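Local atomic coordinates of endo-xylogalacturonan hydrolase A (Aspergillus tubingensis, PDB entry 4C2L), a protein that hydrolyses the xylose-substituted galacturonan backbone of xylogalacturonan, a component of the hairy regions of pectin, as a secreted family 28 glycoside hydrolase. Residues A[19-23]-A[54-58]; A[192-197]-A[216-222]; A[265-271]-A[298-304]. All coordinates share one frame; numbering follows the deposited sequence.

Contact 1. Residues A[19-23]-A[54-58]. With MAN (alpha-D-mannopyranose), chain C.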
loop_
_atom_site.group_PDB
_atom_site.type_symbol
_atom_site.label_atom_id
_atom_site.label_comp_id
_atom_site.label_asym_id
_atom_site.label_seq_id
_atom_site.Cartn_x
_atom_site.Cartn_y
_atom_site.Cartn_z
ATOM N N CYS A 19 8.905 30.580 -0.841
ATOM C CA CYS A 19 10.340 30.348 -0.672
ATOM C C CYS A 19 10.778 29.328 -1.714
ATOM O O CYS A 19 10.096 28.318 -1.913
ATOM C CB CYS A 19 10.615 29.764 0.727
ATOM S SG CYS A 19 10.563 30.933 2.119
ATOM N N THR A 20 11.910 29.570 -2.366
ATOM C CA THR A 20 12.503 28.561 -3.234
ATOM C C THR A 20 13.808 28.077 -2.622
ATOM O O THR A 20 14.760 28.849 -2.545
ATOM C CB THR A 20 12.771 29.115 -4.643
ATOM O OG1 THR A 20 11.540 29.610 -5.173
ATOM C CG2 THR A 20 13.352 28.040 -5.570
ATOM N N PRO A 21 13.877 26.795 -2.217
ATOM C CA PRO A 21 15.126 26.326 -1.594
ATOM C C PRO A 21 16.298 26.417 -2.544
ATOM O O PRO A 21 16.163 26.133 -3.737
ATOM C CB PRO A 21 14.861 24.847 -1.283
ATOM C CG PRO A 21 13.397 24.636 -1.497
ATOM C CD PRO A 21 12.880 25.720 -2.383
ATOM N N THR A 22 17.453 26.792 -2.004
ATOM C CA THR A 22 18.679 26.849 -2.789
ATOM C C THR A 22 19.122 25.456 -3.201
ATOM O O THR A 22 19.326 24.598 -2.359
ATOM C CB THR A 22 19.805 27.513 -1.974
ATOM O OG1 THR A 22 19.346 28.787 -1.521
ATOM C CG2 THR A 22 21.048 27.688 -2.827
ATOM N N ALA A 23 19.237 25.233 -4.505
ATOM C CA ALA A 23 19.725 23.971 -5.026
ATOM C C ALA A 23 21.252 24.029 -5.088
ATOM O O ALA A 23 21.815 24.929 -5.717
ATOM C CB ALA A 23 19.127 23.711 -6.408
ATOM N N SER A 54 14.357 21.694 -12.152
ATOM C CA SER A 54 15.369 21.643 -11.079
ATOM C C SER A 54 15.660 20.204 -10.637
ATOM O O SER A 54 14.848 19.300 -10.868
ATOM C CB SER A 54 14.966 22.519 -9.887
ATOM O OG SER A 54 13.817 22.010 -9.222
ATOM N N THR A 55 16.829 19.989 -10.035
ATOM C CA THR A 55 17.147 18.715 -9.379
ATOM C C THR A 55 17.729 19.023 -8.000
ATOM O O THR A 55 18.707 19.779 -7.878
ATOM C CB THR A 55 18.139 17.842 -10.184
ATOM O OG1 THR A 55 17.572 17.505 -11.464
ATOM C CG2 THR A 55 18.435 16.537 -9.443
ATOM N N TYR A 56 17.111 18.454 -6.978
ATOM C CA TYR A 56 17.601 18.583 -5.608
ATOM C C TYR A 56 18.072 17.218 -5.140
ATOM O O TYR A 56 17.462 16.202 -5.477
ATOM C CB TYR A 56 16.492 19.087 -4.689
ATOM C CG TYR A 56 16.135 20.542 -4.923
ATOM C CD1 TYR A 56 15.363 20.927 -6.025
ATOM C CD2 TYR A 56 16.577 21.527 -4.048
ATOM C CE1 TYR A 56 15.040 22.259 -6.240
ATOM C CE2 TYR A 56 16.275 22.862 -4.255
ATOM C CZ TYR A 56 15.503 23.221 -5.349
ATOM O OH TYR A 56 15.193 24.544 -5.539
ATOM N N TYR A 57 19.163 17.203 -4.373
ATOM C CA TYR A 57 19.790 15.977 -3.912
ATOM C C TYR A 57 19.533 15.886 -2.435
ATOM O O TYR A 57 19.950 16.752 -1.679
ATOM C CB TYR A 57 21.302 15.989 -4.209
ATOM C CG TYR A 57 21.524 16.032 -5.688
ATOM C CD1 TYR A 57 21.402 14.868 -6.455
ATOM C CD2 TYR A 57 21.789 17.239 -6.332
ATOM C CE1 TYR A 57 21.583 14.900 -7.829
ATOM C CE2 TYR A 57 21.958 17.291 -7.714
ATOM C CZ TYR A 57 21.858 16.118 -8.447
ATOM O OH TYR A 57 22.009 16.151 -9.816
ATOM N N LEU A 58 18.799 14.856 -2.033
ATOM C CA LEU A 58 18.398 14.735 -0.649
ATOM C C LEU A 58 19.193 13.586 -0.066
ATOM O O LEU A 58 18.931 12.425 -0.369
ATOM C CB LEU A 58 16.889 14.465 -0.564
ATOM C CG LEU A 58 15.947 15.665 -0.814
ATOM C CD1 LEU A 58 16.130 16.310 -2.162
ATOM C CD2 LEU A 58 14.509 15.190 -0.682
HETATM C C1 MAN C . 11.717 30.959 -5.671
HETATM C C2 MAN C . 10.316 31.559 -5.579
HETATM C C3 MAN C . 9.370 30.908 -6.584
HETATM C C4 MAN C . 9.983 30.863 -7.981
HETATM C C5 MAN C . 11.398 30.256 -7.936
HETATM C C6 MAN C . 12.096 30.257 -9.292
HETATM O O2 MAN C . 10.390 32.951 -5.841
HETATM O O3 MAN C . 8.158 31.640 -6.594
HETATM O O4 MAN C . 9.143 30.102 -8.815
HETATM O O5 MAN C . 12.191 30.978 -7.011
HETATM O O6 MAN C . 12.452 31.585 -9.632
#
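Y56 reaches from the strand 55-58 to the loop that follows strand 18-19 and ends in a short hydrogen bond: its OH donates to the carbonyl O of P21 at 2.6 Å. The donor stands somewhat tilted from that carbonyl's plane, with a C=O...donor angle of 149°. The ring gets there because Y56 CG lies anti to its own carbonyl carbon (chi1 -71°), which sends the phenol across to the P21 carbonyl, and because chi2 of 76° turns the ring so that A23 sits over one face. A23 CB is the group that does this, 3.6 Å above the ring plane, displaced from the centre toward the rim on the CE2 side; it makes a CH-pi contact with the centroid 4.0 Å away. P21 crosses the tyrosine at about a right angle and brings its CB to 3.8 Å from Y56 CE2, while its carbonyl lies at the ring edge. The hydrogen bond anchors the phenol's end, and A23 CB, lying against one face, probably helps limit its rotation. At the end of the ring, T20 CG2 comes to 4.0 Å from Y56 OH. The other branch of that threonine points elsewhere: T20 OG1 is anti to the carbonyl carbon and carries the mannose, bonded to MAN C1 at 1.4 Å, an O-linked sugar. The T20 methyl lies beside the mannose and only grazes Y56 OH. Around this pair, F50 of strand 47-50 meets the Y56 ring edge-to-face, and P21 rests on I48 and F50 of the same strand. Strand 55-58 pairs in parallel with strand 77-80, and the disulfide C19-C42 ties the start of the loop to the end of helix 32-42.

Contact 2. Residues A[192-197]-A[216-222]. With NAG (2-acetamido-2-deoxy-beta-D-glucopyranose), chain B; SO4 (sulfate ion), chain E.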
loop_
_atom_site.group_PDB
_atom_site.type_symbol
_atom_site.label_atom_id
_atom_site.label_comp_id
_atom_site.label_asym_id
_atom_site.label_seq_id
_atom_site.Cartn_x
_atom_site.Cartn_y
_atom_site.Cartn_z
ATOM N N ASP A 192 0.413 1.698 2.634
ATOM C CA ASP A 192 0.157 0.909 3.825
ATOM C C ASP A 192 -0.646 1.827 4.724
ATOM O O ASP A 192 -0.088 2.785 5.281
ATOM C CB ASP A 192 1.469 0.543 4.525
ATOM C CG ASP A 192 2.150 -0.681 3.925
ATOM O OD1 ASP A 192 1.633 -1.296 2.977
ATOM O OD2 ASP A 192 3.220 -1.024 4.438
ATOM N N ILE A 193 -1.949 1.570 4.836
ATOM C CA ILE A 193 -2.831 2.471 5.581
ATOM C C ILE A 193 -3.148 1.838 6.921
ATOM O O ILE A 193 -3.865 0.844 6.980
ATOM C CB ILE A 193 -4.127 2.790 4.782
ATOM C CG1 ILE A 193 -3.773 3.312 3.368
ATOM C CG2 ILE A 193 -5.009 3.777 5.560
ATOM C CD1 ILE A 193 -2.930 4.583 3.340
ATOM N N GLY A 194 -2.560 2.392 7.982
ATOM C CA GLY A 194 -2.769 1.898 9.333
ATOM C C GLY A 194 -3.691 2.822 10.106
ATOM O O GLY A 194 -4.707 3.294 9.574
ATOM N N GLU A 195 -3.327 3.087 11.364
ATOM C CA GLU A 195 -4.167 3.847 12.275
ATOM C C GLU A 195 -4.454 5.227 11.712
ATOM O O GLU A 195 -3.568 6.101 11.676
ATOM C CB GLU A 195 -3.484 3.967 13.642
ATOM C CG GLU A 195 -4.399 4.538 14.714
ATOM C CD GLU A 195 -3.647 5.015 15.946
ATOM O OE1 GLU A 195 -2.409 4.869 16.021
ATOM O OE2 GLU A 195 -4.312 5.556 16.851
ATOM N N SER A 196 -5.689 5.416 11.248
ATOM C CA SER A 196 -6.074 6.639 10.575
ATOM C C SER A 196 -7.564 6.617 10.342
ATOM O O SER A 196 -8.197 5.563 10.458
ATOM C CB SER A 196 -5.357 6.768 9.212
ATOM O OG SER A 196 -5.656 5.656 8.382
ATOM N N THR A 197 -8.113 7.772 10.003
ATOM C CA THR A 197 -9.503 7.876 9.561
ATOM C C THR A 197 -9.595 8.823 8.377
ATOM O O THR A 197 -8.860 9.807 8.313
ATOM C CB THR A 197 -10.426 8.392 10.687
ATOM O OG1 THR A 197 -9.941 9.657 11.148
ATOM C CG2 THR A 197 -10.464 7.408 11.849
ATOM N N LYS A 216 -3.944 -1.910 7.093
ATOM C CA LYS A 216 -3.237 -2.400 8.260
ATOM C C LYS A 216 -4.087 -2.127 9.504
ATOM O O LYS A 216 -5.093 -1.415 9.418
ATOM C CB LYS A 216 -1.882 -1.697 8.345
ATOM C CG LYS A 216 -1.014 -1.936 7.111
ATOM C CD LYS A 216 -0.694 -3.426 6.959
ATOM C CE LYS A 216 0.493 -3.676 6.023
ATOM N NZ LYS A 216 0.618 -5.134 5.730
ATOM N N PRO A 217 -3.676 -2.672 10.661
ATOM C CA PRO A 217 -4.468 -2.525 11.886
ATOM C C PRO A 217 -4.835 -1.084 12.197
ATOM O O PRO A 217 -4.007 -0.170 12.046
ATOM C CB PRO A 217 -3.537 -3.101 12.955
ATOM C CG PRO A 217 -2.839 -4.193 12.227
ATOM C CD PRO A 217 -2.542 -3.595 10.867
ATOM N N SER A 218 -6.081 -0.897 12.622
ATOM C CA SER A 218 -6.679 0.400 12.972
ATOM C C SER A 218 -7.004 1.334 11.803
ATOM O O SER A 218 -7.350 2.501 12.025
ATOM C CB SER A 218 -5.904 1.124 14.091
ATOM O OG SER A 218 -5.735 0.240 15.184
ATOM N N SER A 219 -6.923 0.844 10.563
ATOM C CA SER A 219 -7.464 1.639 9.464
ATOM C C SER A 219 -8.990 1.672 9.545
ATOM O O SER A 219 -9.634 0.670 9.885
ATOM C CB SER A 219 -6.993 1.143 8.088
ATOM O OG SER A 219 -7.137 -0.257 7.960
ATOM N N ASN A 220 -9.549 2.835 9.241
ATOM C CA ASN A 220 -10.993 3.063 9.373
ATOM C C ASN A 220 -11.391 4.174 8.427
ATOM O O ASN A 220 -10.724 5.213 8.351
ATOM C CB ASN A 220 -11.303 3.474 10.827
ATOM C CG ASN A 220 -12.788 3.503 11.150
ATOM O OD1 ASN A 220 -13.628 2.993 10.401
ATOM N ND2 ASN A 220 -13.120 4.115 12.299
ATOM N N TYR A 221 -12.492 3.963 7.708
ATOM C CA TYR A 221 -12.994 4.942 6.734
ATOM C C TYR A 221 -11.932 5.265 5.680
ATOM O O TYR A 221 -11.431 6.399 5.596
ATOM C CB TYR A 221 -13.513 6.208 7.416
ATOM C CG TYR A 221 -14.713 5.947 8.296
ATOM C CD1 TYR A 221 -15.924 5.533 7.744
ATOM C CD2 TYR A 221 -14.637 6.121 9.676
ATOM C CE1 TYR A 221 -17.030 5.279 8.549
ATOM C CE2 TYR A 221 -15.746 5.881 10.492
ATOM C CZ TYR A 221 -16.932 5.461 9.915
ATOM O OH TYR A 221 -18.028 5.217 10.715
ATOM N N VAL A 222 -11.608 4.262 4.879
ATOM C CA VAL A 222 -10.688 4.429 3.747
ATOM C C VAL A 222 -11.473 4.216 2.468
ATOM O O VAL A 222 -12.236 3.242 2.346
ATOM C CB VAL A 222 -9.498 3.440 3.791
ATOM C CG1 VAL A 222 -8.493 3.738 2.666
ATOM C CG2 VAL A 222 -8.808 3.509 5.154
HETATM C C1 NAG B . -18.364 6.242 4.376
HETATM C C2 NAG B . -18.373 7.187 3.165
HETATM C C3 NAG B . -17.783 8.571 3.436
HETATM C C4 NAG B . -18.082 9.119 4.829
HETATM C C5 NAG B . -17.965 8.021 5.894
HETATM C C6 NAG B . -18.396 8.531 7.261
HETATM C C7 NAG B . -18.256 6.061 1.020
HETATM C C8 NAG B . -17.381 5.498 -0.064
HETATM N N2 NAG B . -17.632 6.611 2.057
HETATM O O3 NAG B . -18.353 9.442 2.493
HETATM O O4 NAG B . -17.201 10.194 5.103
HETATM O O5 NAG B . -18.783 6.914 5.548
HETATM O O6 NAG B . -19.763 8.864 7.182
HETATM O O7 NAG B . -19.479 5.998 0.945
HETATM S S SO4 E . 2.366 -8.334 5.795
HETATM O O1 SO4 E . 2.895 -8.768 4.484
HETATM O O2 SO4 E . 2.572 -9.435 6.770
HETATM O O3 SO4 E . 0.944 -8.023 5.584
HETATM O O4 SO4 E . 3.120 -7.163 6.275
#
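With chi1 at -59° and chi2 at -62°, K216 bends just beyond its CB: the CB stays 3.8 Å from G194 CA, and the rest of the chain runs past D192, whose CG is 4.0 Å from K216 CE. S219 has chi1 at 48°, which sets OG between its backbone N and carbonyl carbon and turns it back to K216 O, to which it donates at 2.8 Å in the carbonyl plane. That oxygen also accepts from S219 N, so two bonds from one residue close the type II turn 216-219. Across the contact, K216 N donates to I193 O at 2.8 Å, while S219 CB lies against the same oxygen. Further along, the S196 N to S218 O and N220 N to S196 O bonds are weak, and CA-H...O contacts from E195 and T197 help fill in the seam. I193 CG2 meets V222 CG2 at 3.8 Å on the inner side, and T197 CG2 runs beside N220 CB, 4.2 Å apart. These are successive turns of the right-handed parallel beta-helix of family 28, here rounding a corner at T197 and Y221. One ring carbon of Y221, CD1, approaches NAG C5 at 3.7 Å, part of a glycan carried by the protein itself. K216 NZ donates to G238 O and, weakly, to O4 of sulfate E, an ion probably from the crystallisation liquor. K216 NZ remains 4.8 Å from D192 OD1, too far for a salt bridge; the lysine probably adds positive potential beside the cleft, consistent with an anionic galacturonate substrate.

Contact 3. Residues A[265-271]-A[298-304]. With SO4 (sulfate ion), chain E; SO4 (sulfate ion), chain H.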
loop_
_atom_site.group_PDB
_atom_site.type_symbol
_atom_site.label_atom_id
_atom_site.label_comp_id
_atom_site.label_asym_id
_atom_site.label_seq_id
_atom_site.Cartn_x
_atom_site.Cartn_y
_atom_site.Cartn_z
ATOM N N ALA A 265 -7.418 -9.045 -5.003
ATOM C CA ALA A 265 -7.900 -8.537 -3.722
ATOM C C ALA A 265 -7.922 -9.661 -2.725
ATOM O O ALA A 265 -8.003 -10.833 -3.103
ATOM C CB ALA A 265 -9.289 -7.944 -3.875
ATOM N N GLY A 266 -7.823 -9.326 -1.441
ATOM C CA GLY A 266 -7.923 -10.379 -0.447
ATOM C C GLY A 266 -7.833 -9.909 0.984
ATOM O O GLY A 266 -7.698 -8.707 1.258
ATOM N N ILE A 267 -7.943 -10.891 1.876
ATOM C CA ILE A 267 -7.860 -10.697 3.320
ATOM C C ILE A 267 -6.865 -11.714 3.868
ATOM O O ILE A 267 -6.924 -12.890 3.494
ATOM C CB ILE A 267 -9.245 -10.905 3.989
ATOM C CG1 ILE A 267 -10.246 -9.876 3.434
ATOM C CG2 ILE A 267 -9.121 -10.752 5.514
ATOM C CD1 ILE A 267 -11.692 -10.126 3.819
ATOM N N LYS A 268 -5.955 -11.277 4.749
ATOM C CA LYS A 268 -4.955 -12.177 5.318
ATOM C C LYS A 268 -4.925 -12.014 6.819
ATOM O O LYS A 268 -4.675 -10.922 7.318
ATOM C CB LYS A 268 -3.532 -11.850 4.845
ATOM C CG LYS A 268 -3.327 -11.570 3.384
ATOM C CD LYS A 268 -1.833 -11.602 3.057
ATOM C CE LYS A 268 -1.041 -10.529 3.783
ATOM N NZ LYS A 268 0.223 -10.180 3.055
ATOM N N THR A 269 -5.160 -13.096 7.554
ATOM C CA THR A 269 -5.098 -13.011 9.010
ATOM C C THR A 269 -4.253 -14.160 9.547
ATOM O O THR A 269 -4.222 -15.239 8.977
ATOM C CB THR A 269 -6.504 -13.038 9.653
ATOM O OG1 THR A 269 -7.192 -14.237 9.267
ATOM C CG2 THR A 269 -7.334 -11.822 9.191
ATOM N N TYR A 270 -3.579 -13.912 10.664
ATOM C CA TYR A 270 -2.835 -14.951 11.353
ATOM C C TYR A 270 -3.805 -15.907 12.042
ATOM O O TYR A 270 -4.895 -15.511 12.433
ATOM C CB TYR A 270 -1.920 -14.325 12.400
ATOM C CG TYR A 270 -0.630 -13.791 11.817
ATOM C CD1 TYR A 270 -0.562 -12.503 11.274
ATOM C CD2 TYR A 270 0.530 -14.569 11.828
ATOM C CE1 TYR A 270 0.629 -12.012 10.736
ATOM C CE2 TYR A 270 1.721 -14.086 11.299
ATOM C CZ TYR A 270 1.763 -12.811 10.762
ATOM O OH TYR A 270 2.958 -12.343 10.243
ATOM N N PRO A 271 -3.406 -17.173 12.188
ATOM C CA PRO A 271 -4.242 -18.085 12.978
ATOM C C PRO A 271 -4.082 -17.807 14.473
ATOM O O PRO A 271 -3.429 -16.828 14.854
ATOM C CB PRO A 271 -3.672 -19.454 12.619
ATOM C CG PRO A 271 -2.226 -19.170 12.360
ATOM C CD PRO A 271 -2.249 -17.863 11.591
ATOM N N PHE A 298 -9.719 -13.330 -6.014
ATOM C CA PHE A 298 -9.911 -13.026 -4.591
ATOM C C PHE A 298 -9.351 -14.130 -3.731
ATOM O O PHE A 298 -9.398 -15.316 -4.102
ATOM C CB PHE A 298 -11.391 -12.790 -4.267
ATOM C CG PHE A 298 -11.603 -12.016 -2.998
ATOM C CD1 PHE A 298 -11.541 -10.626 -3.005
ATOM C CD2 PHE A 298 -11.827 -12.668 -1.789
ATOM C CE1 PHE A 298 -11.711 -9.897 -1.829
ATOM C CE2 PHE A 298 -12.011 -11.943 -0.612
ATOM C CZ PHE A 298 -11.939 -10.556 -0.633
ATOM N N GLN A 299 -8.825 -13.765 -2.564
ATOM C CA GLN A 299 -8.241 -14.767 -1.706
ATOM C C GLN A 299 -8.483 -14.413 -0.256
ATOM O O GLN A 299 -8.380 -13.249 0.124
ATOM C CB GLN A 299 -6.738 -14.903 -1.988
ATOM C CG GLN A 299 -6.054 -15.973 -1.162
ATOM C CD GLN A 299 -4.600 -16.175 -1.524
ATOM O OE1 GLN A 299 -4.001 -15.364 -2.243
ATOM N NE2 GLN A 299 -4.007 -17.251 -1.006
ATOM N N ILE A 300 -8.841 -15.420 0.536
ATOM C CA ILE A 300 -8.851 -15.265 1.973
ATOM C C ILE A 300 -7.841 -16.239 2.543
ATOM O O ILE A 300 -7.909 -17.460 2.283
ATOM C CB ILE A 300 -10.240 -15.526 2.586
ATOM C CG1 ILE A 300 -11.256 -14.485 2.075
ATOM C CG2 ILE A 300 -10.145 -15.477 4.110
ATOM C CD1 ILE A 300 -12.686 -14.792 2.485
ATOM N N GLN A 301 -6.914 -15.692 3.324
ATOM C CA GLN A 301 -5.924 -16.479 4.029
ATOM C C GLN A 301 -6.200 -16.374 5.508
ATOM O O GLN A 301 -6.304 -15.268 6.042
ATOM C CB GLN A 301 -4.508 -15.967 3.725
ATOM C CG GLN A 301 -4.052 -16.254 2.302
ATOM C CD GLN A 301 -2.808 -15.461 1.945
ATOM O OE1 GLN A 301 -1.688 -15.877 2.251
ATOM N NE2 GLN A 301 -2.997 -14.313 1.321
ATOM N N SER A 302 -6.337 -17.526 6.168
ATOM C CA SER A 302 -6.591 -17.564 7.604
ATOM C C SER A 302 -5.459 -18.272 8.349
ATOM O O SER A 302 -5.485 -18.383 9.579
ATOM C CB SER A 302 -7.908 -18.286 7.885
ATOM O OG SER A 302 -7.866 -19.605 7.371
ATOM N N CYS A 303 -4.475 -18.744 7.596
ATOM C CA CYS A 303 -3.320 -19.447 8.163
ATOM C C CYS A 303 -2.045 -18.669 7.806
ATOM O O CYS A 303 -0.979 -19.252 7.569
ATOM C CB CYS A 303 -3.277 -20.883 7.626
ATOM S SG CYS A 303 -2.134 -21.996 8.492
ATOM N N TYR A 304 -2.160 -17.344 7.764
ATOM C CA TYR A 304 -1.029 -16.515 7.369
ATOM C C TYR A 304 0.142 -16.669 8.333
ATOM O O TYR A 304 -0.038 -16.610 9.552
ATOM C CB TYR A 304 -1.429 -15.048 7.271
ATOM C CG TYR A 304 -0.342 -14.197 6.669
ATOM C CD1 TYR A 304 -0.105 -14.211 5.294
ATOM C CD2 TYR A 304 0.457 -13.387 7.476
ATOM C CE1 TYR A 304 0.897 -13.436 4.738
ATOM C CE2 TYR A 304 1.463 -12.601 6.931
ATOM C CZ TYR A 304 1.671 -12.631 5.563
ATOM O OH TYR A 304 2.665 -11.848 5.020
HETATM S S SO4 E . 2.366 -8.334 5.795
HETATM O O1 SO4 E . 2.895 -8.768 4.484
HETATM O O2 SO4 E . 2.572 -9.435 6.770
HETATM O O3 SO4 E . 0.944 -8.023 5.584
HETATM O O4 SO4 E . 3.120 -7.163 6.275
HETATM S S SO4 H . 2.069 -11.887 0.475
HETATM O O1 SO4 H . 3.054 -12.910 0.060
HETATM O O2 SO4 H . 1.428 -12.311 1.736
HETATM O O3 SO4 H . 1.044 -11.787 -0.586
HETATM O O4 SO4 H . 2.712 -10.559 0.651
HETATM O O HOH W 1 -6.955 -16.390 10.866
HETATM O O HOH W 2 -8.905 -14.479 7.150
#
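K268 and Y304 meet beside two sulfates, probably from the crystallisation liquor: K268 CE lies 4.1 Å from the centroid of the Y304 ring, an off-centre CH-pi contact, and K268 NZ donates to O2 of sulfate H at 2.8 Å. Two weaker bonds run from the same NZ to O1 and O3 of sulfate E. The lysine bends at chi3, which swings the ammonium between the two anions. Q301 flanks the lysine, its NE2 3.4 Å from K268 CD. On the other side of Y304, its CD2 edge points at the face of Y270 in a T-shaped pair, planes at 89° and centroids 5.2 Å apart. Both contacts of Y304 follow from chi1 at -171°, which holds its CG anti to the backbone N and carries the ring back across strand 266-269. Beneath these side chains, the strands 266-269 and 298-301 run parallel, 11° apart, as adjacent rungs of the right-handed parallel beta-helix. Backbone bonds alternate between them, as in Q301 N to I267 O at 2.8 Å; Y304 N to T269 O continues the pairing past the strand ends. On the opposite face, toward the interior, the F298 ring takes G266 CA over one face and packs against A265 CB, 3.6 Å from its CD1. T269 OG1 binds two waters, one of which donates to Q301 O. Outward again, S302 OG bonds D344 O on the next rung, and C303 is joined to C311 of helix 308-313. S239 N also bonds sulfate E, and H233 ND1 sulfate H; the K268 side chain lies about 6 Å from those of H233 and D210, active-site residues by similarity.

In the fold
Contacts 1, 2 and 3 follow one another along the chain, each closing before the next opens, and are spread along the beta-helix. Contact 1 lies near the N-terminal end, its centre about 33 Å from that of contact 2 and about 44 Å from that of contact 3, on the opposite side of the chain's centre from the latter. Contacts 2 and 3 are about 17 Å apart between centres and both reach the parallel sheet in which strands 191-196, 213-215, 235-240, 266-269 and 296-301 succeed one another; both touch sulfate E. Side chains of both come near D210 or H233, active-site residues by similarity, whereas contact 1 joins a glycosylated loop to the first turns.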